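Francisella virulence factor (Francisella novicida, PDB 5EVF) is of unknown biochemical function but is a conserved virulence factor of Francisella. Local coordinates at residues 29-32 with 36-39; 44-49 with 64-69; 48-53 with 57-62; 84-87 with 93-96. All coordinates share one frame; numbering follows the deposited sequence. Where two conformers were deposited one is given.

Interaction 1: 29-32 with 36-39; sequences YNLQ and DTQG
Leu31 and Asp36 bring the two backbones closest, with CA atoms 6.5 Å apart, where the chain leaves strand 27-30 and folds back through a short 3-10 segment that takes in Asp36 and Thr37. One hydrogen bond joins the two segments. Gln32 N donates to Asp36 OD2 at 2.9 Å, with an N-H...O angle of 151°. The N-H meets OD2 nearly along its C-O axis. The carboxylate lies beside its own backbone N, with CG anti to the carbonyl carbon (chi1 -75°), and this swings OD2 back over the start of the turn. OD2 also accepts from Tyr33 N, so two successive backbone N-H groups grip the same oxygen. A water adds a third donor to Asp36 OD2 at 2.7 Å. The same water gives a weak bond to Gln32 OE1, at 3.3 Å, and so links the two side chains.

Apolar contact lies next to this polar end. Leu31 CD1 touches Asp36 CB at 3.6 Å, and the two side chains pass alongside with their ends heading opposite ways. The same methyl reaches Thr37 CG2 at 4.1 Å. Thr37 turns its OG1 to Gln34 O, within the same turn. Leu31 and Thr37 both pack on Tyr101 of strand 95-103. Asp36 O accepts from Lys80 NZ of strand 78-84.

The contact lies at the surface and its strongest link is polar. Three donors on OD2 would favour a charged carboxylate and fix its rotation. The side chain thus ties the turn to the end of an outermost strand of the sheet.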
loop_
_atom_site.group_PDB
_atom_site.type_symbol
_atom_site.label_atom_id
_atom_site.label_comp_id
_atom_site.label_asym_id
_atom_site.label_seq_id
_atom_site.Cartn_x
_atom_site.Cartn_y
_atom_site.Cartn_z
ATOM N N TYR A 29 -8.908 -0.325 -5.529
ATOM C CA TYR A 29 -9.974 0.619 -5.240
ATOM C C TYR A 29 -9.552 1.578 -4.132
ATOM O O TYR A 29 -8.702 1.260 -3.302
ATOM C CB TYR A 29 -11.248 -0.093 -4.799
ATOM C CG TYR A 29 -11.724 -1.170 -5.742
ATOM C CD1 TYR A 29 -11.692 -2.503 -5.364
ATOM C CD2 TYR A 29 -12.201 -0.857 -7.000
ATOM C CE1 TYR A 29 -12.139 -3.500 -6.222
ATOM C CE2 TYR A 29 -12.646 -1.844 -7.862
ATOM C CZ TYR A 29 -12.603 -3.159 -7.467
ATOM O OH TYR A 29 -13.074 -4.146 -8.320
ATOM N N ASN A 30 -10.186 2.751 -4.109
ATOM C CA ASN A 30 -9.960 3.688 -3.007
ATOM C C ASN A 30 -10.621 3.205 -1.716
ATOM O O ASN A 30 -11.807 2.850 -1.704
ATOM C CB ASN A 30 -10.513 5.068 -3.356
ATOM C CG ASN A 30 -9.875 5.666 -4.562
ATOM O OD1 ASN A 30 -8.814 5.224 -5.029
ATOM N ND2 ASN A 30 -10.511 6.722 -5.085
ATOM N N LEU A 31 -9.865 3.244 -0.619
ATOM C CA LEU A 31 -10.389 2.951 0.711
ATOM C C LEU A 31 -11.097 4.205 1.205
ATOM O O LEU A 31 -10.441 5.190 1.544
ATOM C CB LEU A 31 -9.262 2.570 1.666
ATOM C CG LEU A 31 -9.660 2.148 3.083
ATOM C CD1 LEU A 31 -10.397 0.812 3.076
ATOM C CD2 LEU A 31 -8.438 2.095 4.010
ATOM N N GLN A 32 -12.427 4.179 1.254
ATOM C CA GLN A 32 -13.196 5.364 1.621
ATOM C C GLN A 32 -13.830 5.307 3.002
ATOM O O GLN A 32 -13.959 6.347 3.645
ATOM C CB GLN A 32 -14.302 5.618 0.595
ATOM C CG GLN A 32 -13.787 5.845 -0.806
ATOM C CD GLN A 32 -14.909 6.119 -1.772
ATOM O OE1 GLN A 32 -16.065 5.797 -1.496
ATOM N NE2 GLN A 32 -14.582 6.726 -2.908
ATOM N N ASP A 36 -15.398 -0.470 4.584
ATOM C CA ASP A 36 -14.711 -1.031 3.425
ATOM C C ASP A 36 -13.731 -2.130 3.804
ATOM O O ASP A 36 -13.379 -2.942 2.944
ATOM C CB ASP A 36 -13.931 0.049 2.658
ATOM C CG ASP A 36 -14.819 0.951 1.833
ATOM O OD1 ASP A 36 -15.997 0.604 1.606
ATOM O OD2 ASP A 36 -14.323 2.011 1.388
ATOM N N THR A 37 -13.239 -2.153 5.045
ATOM C CA THR A 37 -12.263 -3.172 5.415
ATOM C C THR A 37 -12.896 -4.535 5.666
ATOM O O THR A 37 -12.175 -5.534 5.701
ATOM C CB THR A 37 -11.482 -2.757 6.660
ATOM O OG1 THR A 37 -12.365 -2.719 7.787
ATOM C CG2 THR A 37 -10.828 -1.396 6.461
ATOM N N GLN A 38 -14.216 -4.594 5.843
ATOM C CA GLN A 38 -14.896 -5.847 6.157
ATOM C C GLN A 38 -14.565 -6.946 5.150
ATOM O O GLN A 38 -14.723 -6.772 3.940
ATOM C CB GLN A 38 -16.407 -5.615 6.193
ATOM C CG GLN A 38 -17.220 -6.892 6.263
ATOM C CD GLN A 38 -18.705 -6.640 6.103
ATOM O OE1 GLN A 38 -19.323 -5.966 6.928
ATOM N NE2 GLN A 38 -19.286 -7.178 5.035
ATOM N N GLY A 39 -14.117 -8.090 5.665
ATOM C CA GLY A 39 -13.814 -9.241 4.841
ATOM C C GLY A 39 -12.383 -9.345 4.363
ATOM O O GLY A 39 -12.048 -10.319 3.676
HETATM O O HOH W 1 -15.887 2.571 -0.693
#

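Interaction 2: 44-49 with 64-69; sequences VRTSTH and LKEAIK
Val44 and Thr46 of strand 42-49 pack against Ala67 of helix 56-73, in a helix-on-sheet layer where one face of the mixed sheet is covered by this helix. The short segments run roughly antiparallel, at 148°, with their axes 7.9 Å apart at closest approach. Val44 and Ala67 have the nearest CA atoms, 6.1 Å apart. That short spacing fits the small side chain of Ala67, which lets the helix come close to the strand.

Both methyls of Val44 face Ala67 CB from the strand side. In one of two conformers of Val44, CG2 lies 3.9 Å from Ala67 CB and CG1 lies 4.0 Å from that same carbon. Leu70, one turn further along the helix, packs on Val44.

Thr46 can be followed outward. Its CB points at the helix and divides into two branches. OG1 sits between the backbone N and the carbonyl carbon (chi1 54°). It hydrogen-bonds to Asn63 O one turn earlier in the helix and passes Ala67 CB at 4.1 Å. The methyl branch, CG2, lies anti to the carbonyl carbon and meets the aliphatic part of Glu66, with CG at 4.0 Å. The Glu66 chain bends at chi2, and its carboxylate turns off from the strand.

Thr46 therefore has a polar branch bonded to the helix and an apolar branch packed on it. Thr46 and Ala67 also touch Leu98 of the neighbouring strand 95-103, which continues the same buried layer. Thr46 CG2 rests on the helix backbone itself, 3.8 Å from Ala67 N.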
loop_
_atom_site.group_PDB
_atom_site.type_symbol
_atom_site.label_atom_id
_atom_site.label_comp_id
_atom_site.label_asym_id
_atom_site.label_seq_id
_atom_site.Cartn_x
_atom_site.Cartn_y
_atom_site.Cartn_z
ATOM N N VAL A 44 -1.569 -4.473 3.647
ATOM C CA VAL A 44 -0.261 -4.146 3.099
ATOM C C VAL A 44 0.030 -2.707 3.489
ATOM O O VAL A 44 -0.860 -1.851 3.423
ATOM C CB VAL A 44 -0.211 -4.349 1.567
ATOM C CG1 VAL A 44 -1.322 -3.548 0.864
ATOM C CG2 VAL A 44 1.157 -3.995 1.022
ATOM N N ARG A 45 1.251 -2.450 3.955
ATOM C CA ARG A 45 1.667 -1.107 4.327
ATOM C C ARG A 45 2.973 -0.812 3.617
ATOM O O ARG A 45 3.917 -1.602 3.701
ATOM C CB ARG A 45 1.826 -0.954 5.843
ATOM C CG ARG A 45 0.562 -1.266 6.639
ATOM C CD ARG A 45 0.760 -0.960 8.107
ATOM N NE ARG A 45 -0.417 -1.323 8.895
ATOM C CZ ARG A 45 -0.502 -1.156 10.210
ATOM N NH1 ARG A 45 0.509 -0.621 10.884
ATOM N NH2 ARG A 45 -1.606 -1.516 10.855
ATOM N N THR A 46 3.023 0.306 2.894
ATOM C CA THR A 46 4.265 0.709 2.249
ATOM C C THR A 46 4.596 2.142 2.636
ATOM O O THR A 46 3.737 2.903 3.081
ATOM C CB THR A 46 4.189 0.582 0.721
ATOM O OG1 THR A 46 3.054 1.302 0.232
ATOM C CG2 THR A 46 4.035 -0.860 0.324
ATOM N N SER A 47 5.862 2.509 2.461
ATOM C CA SER A 47 6.234 3.872 2.796
ATOM C C SER A 47 7.500 4.256 2.048
ATOM O O SER A 47 8.353 3.416 1.768
ATOM C CB SER A 47 6.431 4.032 4.300
ATOM O OG SER A 47 7.564 3.321 4.725
ATOM N N THR A 48 7.602 5.543 1.732
ATOM C CA THR A 48 8.741 6.115 1.023
ATOM C C THR A 48 9.091 7.438 1.686
ATOM O O THR A 48 8.199 8.224 1.998
ATOM C CB THR A 48 8.406 6.362 -0.452
ATOM O OG1 THR A 48 7.847 5.176 -1.023
ATOM C CG2 THR A 48 9.654 6.821 -1.238
ATOM N N HIS A 49 10.380 7.691 1.909
ATOM C CA HIS A 49 10.770 8.978 2.470
ATOM C C HIS A 49 10.559 10.091 1.456
ATOM O O HIS A 49 10.632 9.880 0.244
ATOM C CB HIS A 49 12.231 8.968 2.932
ATOM C CG HIS A 49 12.429 8.310 4.259
ATOM N ND1 HIS A 49 12.923 7.030 4.388
ATOM C CD2 HIS A 49 12.173 8.745 5.515
ATOM C CE1 HIS A 49 12.977 6.709 5.668
ATOM N NE2 HIS A 49 12.528 7.733 6.373
ATOM N N LEU A 64 1.810 2.849 -3.995
ATOM C CA LEU A 64 0.748 1.969 -4.475
ATOM C C LEU A 64 1.309 0.848 -5.341
ATOM O O LEU A 64 0.874 -0.304 -5.225
ATOM C CB LEU A 64 -0.299 2.780 -5.252
ATOM C CG LEU A 64 -1.405 1.967 -5.930
ATOM C CD1 LEU A 64 -2.191 1.157 -4.899
ATOM C CD2 LEU A 64 -2.317 2.906 -6.719
ATOM N N LYS A 65 2.260 1.159 -6.225
ATOM C CA LYS A 65 2.792 0.104 -7.085
ATOM C C LYS A 65 3.497 -0.967 -6.267
ATOM O O LYS A 65 3.367 -2.162 -6.564
ATOM C CB LYS A 65 3.712 0.683 -8.161
ATOM C CG LYS A 65 2.910 1.573 -9.116
ATOM C CD LYS A 65 2.965 1.093 -10.558
ATOM C CE LYS A 65 1.675 1.495 -11.301
ATOM N NZ LYS A 65 1.466 0.765 -12.582
ATOM N N GLU A 66 4.227 -0.569 -5.219
ATOM C CA GLU A 66 4.831 -1.575 -4.348
ATOM C C GLU A 66 3.758 -2.355 -3.596
ATOM O O GLU A 66 3.874 -3.573 -3.412
ATOM C CB GLU A 66 5.822 -0.912 -3.380
ATOM C CG GLU A 66 6.603 -1.890 -2.507
ATOM C CD GLU A 66 7.454 -2.854 -3.314
ATOM O OE1 GLU A 66 7.894 -2.485 -4.419
ATOM O OE2 GLU A 66 7.677 -3.999 -2.840
ATOM N N ALA A 67 2.695 -1.678 -3.168
ATOM C CA ALA A 67 1.650 -2.375 -2.418
ATOM C C ALA A 67 0.944 -3.406 -3.289
ATOM O O ALA A 67 0.589 -4.492 -2.809
ATOM C CB ALA A 67 0.657 -1.366 -1.850
ATOM N N ILE A 68 0.733 -3.081 -4.569
ATOM C CA ILE A 68 0.073 -4.024 -5.478
ATOM C C ILE A 68 0.932 -5.263 -5.643
ATOM O O ILE A 68 0.454 -6.400 -5.543
ATOM C CB ILE A 68 -0.208 -3.355 -6.833
ATOM C CG1 ILE A 68 -1.310 -2.313 -6.689
ATOM C CG2 ILE A 68 -0.578 -4.400 -7.894
ATOM C CD1 ILE A 68 -1.361 -1.345 -7.850
ATOM N N LYS A 69 2.229 -5.053 -5.885
ATOM C CA LYS A 69 3.151 -6.164 -6.046
ATOM C C LYS A 69 3.186 -7.033 -4.795
ATOM O O LYS A 69 3.140 -8.264 -4.882
ATOM C CB LYS A 69 4.536 -5.613 -6.376
ATOM C CG LYS A 69 5.582 -6.647 -6.693
ATOM C CD LYS A 69 6.838 -5.926 -7.178
ATOM C CE LYS A 69 7.932 -6.923 -7.551
ATOM N NZ LYS A 69 8.527 -7.535 -6.332
#

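Interaction 3: 48-53 with 57-62; sequences THVSNE and QKLCDK
A type II' beta turn from Val50 to Glu53 follows strand 42-49 and begins the connection into helix 56-73. The contact packs the turn and the strand end onto the start of the helix. Glu53 N bonds to Val50 O within the turn.

Leu59 is the central side chain. It points from the helix toward the end of the strand and the turn, where Thr48, Val50 and Glu53 meet it. Its CG lies beside the backbone N, anti to the carbonyl carbon (chi1 -71°), which aims CG at the turn. CD2 reaches the end of the strand and meets Thr48 CG2 at 3.9 Å. CD1 reaches the turn and lies 4.3 Å from Val50 CG2. The aliphatic part of Glu53 runs alongside Leu59, heading the other way, with Glu53 CG 3.7 Å from Leu59 CG.

A bend at chi2 of Glu53 (63°) lets OE2 accept from Asp55 N, just before the helix. The other oxygen, Glu53 OE1, lies 4.7 Å from Lys58 NZ. The opposite charges may attract, but their charged atoms do not touch.

Lys62 lies roughly perpendicular to Thr48, with Lys62 CG 4.0 Å from Thr48 OG1. The polar ends of both go to Thr6 OG1, and Thr48 OG1 also bonds to Asn63 OD1. These bonds bring strand 6-12 into the group.

Leu59 and Val50 also pack on Val96 of strand 95-103, so the contact lies between the first turns of the helix and the end of the sheet. On another side of the same helix, Cys60 forms the disulfide to Cys83 of strand 78-84.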
loop_
_atom_site.group_PDB
_atom_site.type_symbol
_atom_site.label_atom_id
_atom_site.label_comp_id
_atom_site.label_asym_id
_atom_site.label_seq_id
_atom_site.Cartn_x
_atom_site.Cartn_y
_atom_site.Cartn_z
ATOM N N THR A 48 7.602 5.543 1.732
ATOM C CA THR A 48 8.741 6.115 1.023
ATOM C C THR A 48 9.091 7.438 1.686
ATOM O O THR A 48 8.199 8.224 1.998
ATOM C CB THR A 48 8.406 6.362 -0.452
ATOM O OG1 THR A 48 7.847 5.176 -1.023
ATOM C CG2 THR A 48 9.654 6.821 -1.238
ATOM N N HIS A 49 10.380 7.691 1.909
ATOM C CA HIS A 49 10.770 8.978 2.470
ATOM C C HIS A 49 10.559 10.091 1.456
ATOM O O HIS A 49 10.632 9.880 0.244
ATOM C CB HIS A 49 12.231 8.968 2.932
ATOM C CG HIS A 49 12.429 8.310 4.259
ATOM N ND1 HIS A 49 12.923 7.030 4.388
ATOM C CD2 HIS A 49 12.173 8.745 5.515
ATOM C CE1 HIS A 49 12.977 6.709 5.668
ATOM N NE2 HIS A 49 12.528 7.733 6.373
ATOM N N VAL A 50 10.297 11.291 1.978
ATOM C CA VAL A 50 9.927 12.425 1.134
ATOM C C VAL A 50 11.140 12.981 0.404
ATOM O O VAL A 50 11.094 13.230 -0.810
ATOM C CB VAL A 50 9.241 13.507 1.984
ATOM C CG1 VAL A 50 9.138 14.819 1.206
ATOM C CG2 VAL A 50 7.868 13.019 2.439
ATOM N N SER A 51 12.238 13.186 1.131
ATOM C CA SER A 51 13.476 13.729 0.569
ATOM C C SER A 51 13.139 15.053 -0.116
ATOM O O SER A 51 12.526 15.924 0.519
ATOM C CB SER A 51 14.113 12.672 -0.319
ATOM O OG SER A 51 15.294 13.171 -0.914
ATOM N N ASN A 52 13.498 15.240 -1.385
ATOM C CA ASN A 52 13.285 16.484 -2.108
ATOM C C ASN A 52 12.105 16.402 -3.060
ATOM O O ASN A 52 11.935 17.283 -3.908
ATOM C CB ASN A 52 14.542 16.852 -2.886
ATOM C CG ASN A 52 15.145 15.653 -3.581
ATOM O OD1 ASN A 52 14.480 14.999 -4.392
ATOM N ND2 ASN A 52 16.404 15.344 -3.259
ATOM N N GLU A 53 11.295 15.361 -2.950
ATOM C CA GLU A 53 10.148 15.229 -3.831
ATOM C C GLU A 53 9.097 16.266 -3.463
ATOM O O GLU A 53 8.759 16.435 -2.289
ATOM C CB GLU A 53 9.568 13.817 -3.743
ATOM C CG GLU A 53 8.383 13.600 -4.651
ATOM C CD GLU A 53 8.754 13.744 -6.109
ATOM O OE1 GLU A 53 9.505 12.884 -6.600
ATOM O OE2 GLU A 53 8.294 14.716 -6.741
ATOM N N GLN A 57 1.664 13.188 -5.338
ATOM C CA GLN A 57 0.941 12.167 -6.085
ATOM C C GLN A 57 1.889 11.069 -6.550
ATOM O O GLN A 57 1.530 9.884 -6.546
ATOM C CB GLN A 57 0.210 12.780 -7.278
ATOM C CG GLN A 57 -0.968 11.933 -7.769
ATOM C CD GLN A 57 -2.322 12.518 -7.361
ATOM O OE1 GLN A 57 -2.439 13.717 -7.101
ATOM N NE2 GLN A 57 -3.345 11.672 -7.297
ATOM N N LYS A 58 3.109 11.444 -6.943
ATOM C CA LYS A 58 4.091 10.453 -7.369
ATOM C C LYS A 58 4.511 9.559 -6.220
ATOM O O LYS A 58 4.713 8.354 -6.415
ATOM C CB LYS A 58 5.321 11.134 -7.967
ATOM C CG LYS A 58 5.077 11.756 -9.321
ATOM C CD LYS A 58 6.302 12.510 -9.809
ATOM C CE LYS A 58 7.373 11.574 -10.330
ATOM N NZ LYS A 58 8.381 12.354 -11.114
ATOM N N LEU A 59 4.652 10.124 -5.018
ATOM C CA LEU A 59 4.995 9.303 -3.858
ATOM C C LEU A 59 3.861 8.353 -3.507
ATOM O O LEU A 59 4.097 7.193 -3.173
ATOM C CB LEU A 59 5.342 10.184 -2.659
ATOM C CG LEU A 59 6.674 10.935 -2.774
ATOM C CD1 LEU A 59 6.865 11.922 -1.638
ATOM C CD2 LEU A 59 7.838 9.935 -2.819
ATOM N N CYS A 60 2.621 8.833 -3.551
ATOM C CA CYS A 60 1.492 7.932 -3.344
ATOM C C CYS A 60 1.486 6.831 -4.400
ATOM O O CYS A 60 1.315 5.647 -4.088
ATOM C CB CYS A 60 0.197 8.746 -3.368
ATOM S SG CYS A 60 -1.302 7.780 -3.140
ATOM N N ASP A 61 1.731 7.191 -5.658
ATOM C CA ASP A 61 1.742 6.163 -6.695
ATOM C C ASP A 61 2.881 5.167 -6.491
ATOM O O ASP A 61 2.708 3.960 -6.712
ATOM C CB ASP A 61 1.851 6.806 -8.073
ATOM C CG ASP A 61 1.456 5.840 -9.170
ATOM O OD1 ASP A 61 0.258 5.470 -9.217
ATOM O OD2 ASP A 61 2.338 5.422 -9.950
ATOM N N LYS A 62 4.052 5.659 -6.088
ATOM C CA LYS A 62 5.182 4.784 -5.792
ATOM C C LYS A 62 4.807 3.793 -4.699
ATOM O O LYS A 62 5.072 2.591 -4.813
ATOM C CB LYS A 62 6.374 5.638 -5.355
ATOM C CG LYS A 62 7.647 4.870 -5.000
ATOM C CD LYS A 62 8.666 4.914 -6.126
ATOM C CE LYS A 62 9.813 3.936 -5.887
ATOM N NZ LYS A 62 10.662 4.283 -4.699
#

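Interaction 4: 84-87 with 93-96; sequences LYPE and LSSV
Tyr85 and Val96 make the main apolar contact between the loop leaving strand 78-84 and the start of strand 95-103. These strands are consecutive, adjacent and antiparallel, so they form a beta hairpin, and the contact lies at the base of its long loop. The two side chains extend in the same direction, next to each other. Tyr85 CD2 and CE2 meet both valine methyls obliquely. Tyr85 CE2 is 3.6 Å from Val96 CG1 and 3.7 Å from Val96 CG2. Tyr85 CG stands beside its backbone N and anti to the carbonyl carbon (chi1 -56°), which brings the ring to Val96. In Val96, CG1 lies anti to the backbone N (chi1 173°), and both methyls are offered to the ring.

A second group of contacts involves Pro86. Its ring touches segment 93-96 by carbon atoms. CG lies 4.0 Å from Ser94 CB. CD lies 3.4 Å from Ser95 O, a close approach of a ring carbon to a backbone oxygen. Ser94 OG takes its hydrogen bond from Asn91 N, in the loop joining the two segments.

The backbones also meet closely. Tyr85 and Val96 have CA atoms 5.2 Å apart, and Leu84 O comes to 3.6 Å from Val96 CA. The regular pairing of the strands is nearby, since Leu84 is hydrogen-bonded by its backbone to Gln97.

On the other edge of this region, Ser94 and Val96 bond by their backbones to Val50 and Thr48. Helix 56-73 packs on Tyr85 and Val96. Phe56 touches both, Cys60 touches Tyr85, and Leu59 touches Val96.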
loop_
_atom_site.group_PDB
_atom_site.type_symbol
_atom_site.label_atom_id
_atom_site.label_comp_id
_atom_site.label_asym_id
_atom_site.label_seq_id
_atom_site.Cartn_x
_atom_site.Cartn_y
_atom_site.Cartn_z
ATOM N N LEU A 84 -1.202 8.261 3.149
ATOM C CA LEU A 84 -1.224 8.912 4.449
ATOM C C LEU A 84 0.040 9.749 4.635
ATOM O O LEU A 84 1.113 9.396 4.140
ATOM C CB LEU A 84 -1.333 7.870 5.582
ATOM C CG LEU A 84 -2.576 6.974 5.500
ATOM C CD1 LEU A 84 -2.421 5.750 6.394
ATOM C CD2 LEU A 84 -3.825 7.756 5.872
ATOM N N TYR A 85 -0.103 10.856 5.359
ATOM C CA TYR A 85 0.918 11.886 5.474
ATOM C C TYR A 85 1.097 12.280 6.929
ATOM O O TYR A 85 0.159 12.172 7.726
ATOM C CB TYR A 85 0.532 13.130 4.641
ATOM C CG TYR A 85 0.286 12.747 3.191
ATOM C CD1 TYR A 85 -0.975 12.330 2.774
ATOM C CD2 TYR A 85 1.317 12.768 2.257
ATOM C CE1 TYR A 85 -1.200 11.931 1.471
ATOM C CE2 TYR A 85 1.101 12.381 0.939
ATOM C CZ TYR A 85 -0.171 11.947 0.560
ATOM O OH TYR A 85 -0.437 11.542 -0.735
ATOM N N PRO A 86 2.284 12.760 7.305
ATOM C CA PRO A 86 2.496 13.200 8.690
ATOM C C PRO A 86 1.523 14.304 9.081
ATOM O O PRO A 86 1.215 15.193 8.283
ATOM C CB PRO A 86 3.940 13.717 8.688
ATOM C CG PRO A 86 4.589 13.099 7.516
ATOM C CD PRO A 86 3.516 12.822 6.496
ATOM N N GLU A 87 1.047 14.255 10.333
ATOM C CA GLU A 87 0.210 15.352 10.807
ATOM C C GLU A 87 1.017 16.603 11.093
ATOM O O GLU A 87 0.465 17.705 11.042
ATOM C CB GLU A 87 -0.580 14.936 12.047
ATOM C CG GLU A 87 -1.853 14.176 11.696
ATOM C CD GLU A 87 -2.760 14.973 10.763
ATOM O OE1 GLU A 87 -2.914 16.196 10.978
ATOM O OE2 GLU A 87 -3.306 14.379 9.808
ATOM N N LEU A 93 13.082 14.247 5.946
ATOM C CA LEU A 93 13.082 13.010 6.718
ATOM C C LEU A 93 11.687 12.446 6.934
ATOM O O LEU A 93 11.548 11.408 7.589
ATOM C CB LEU A 93 13.759 13.229 8.075
ATOM C CG LEU A 93 15.238 13.615 8.033
ATOM C CD1 LEU A 93 15.656 14.271 9.337
ATOM C CD2 LEU A 93 16.101 12.395 7.745
ATOM N N SER A 94 10.658 13.105 6.413
ATOM C CA SER A 94 9.306 12.590 6.527
ATOM C C SER A 94 9.107 11.391 5.607
ATOM O O SER A 94 9.883 11.146 4.678
ATOM C CB SER A 94 8.286 13.677 6.187
ATOM O OG SER A 94 8.324 14.711 7.157
ATOM N N SER A 95 8.041 10.649 5.873
ATOM C CA SER A 95 7.626 9.548 5.019
ATOM C C SER A 95 6.174 9.718 4.618
ATOM O O SER A 95 5.338 10.139 5.423
ATOM C CB SER A 95 7.802 8.200 5.722
ATOM O OG SER A 95 9.173 7.855 5.787
ATOM N N VAL A 96 5.884 9.370 3.373
ATOM C CA VAL A 96 4.524 9.199 2.887
ATOM C C VAL A 96 4.223 7.715 2.955
ATOM O O VAL A 96 5.050 6.896 2.545
ATOM C CB VAL A 96 4.377 9.725 1.452
ATOM C CG1 VAL A 96 3.006 9.377 0.901
ATOM C CG2 VAL A 96 4.606 11.224 1.426
#

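How the interactions relate
All four contacts reach one mixed sheet, and helix 56-73 supplies one side of interactions 2 and 3. Interaction 1 comes first along the chain, at strand 27-30, one edge of the sheet. Interactions 2 and 3 follow, sharing Thr48 and His49, with centres 11 Å apart. Interaction 4 comes last. Its centre is 10 Å from that of interaction 3, and the two touch through backbone bonds between segments 48-53 and 93-96. Interaction 1 lies across the chain's centre from interaction 3, about 23 Å between centres. Thus interactions 2, 3 and 4 form a connected series joining helix and sheet, with interaction 1 separate.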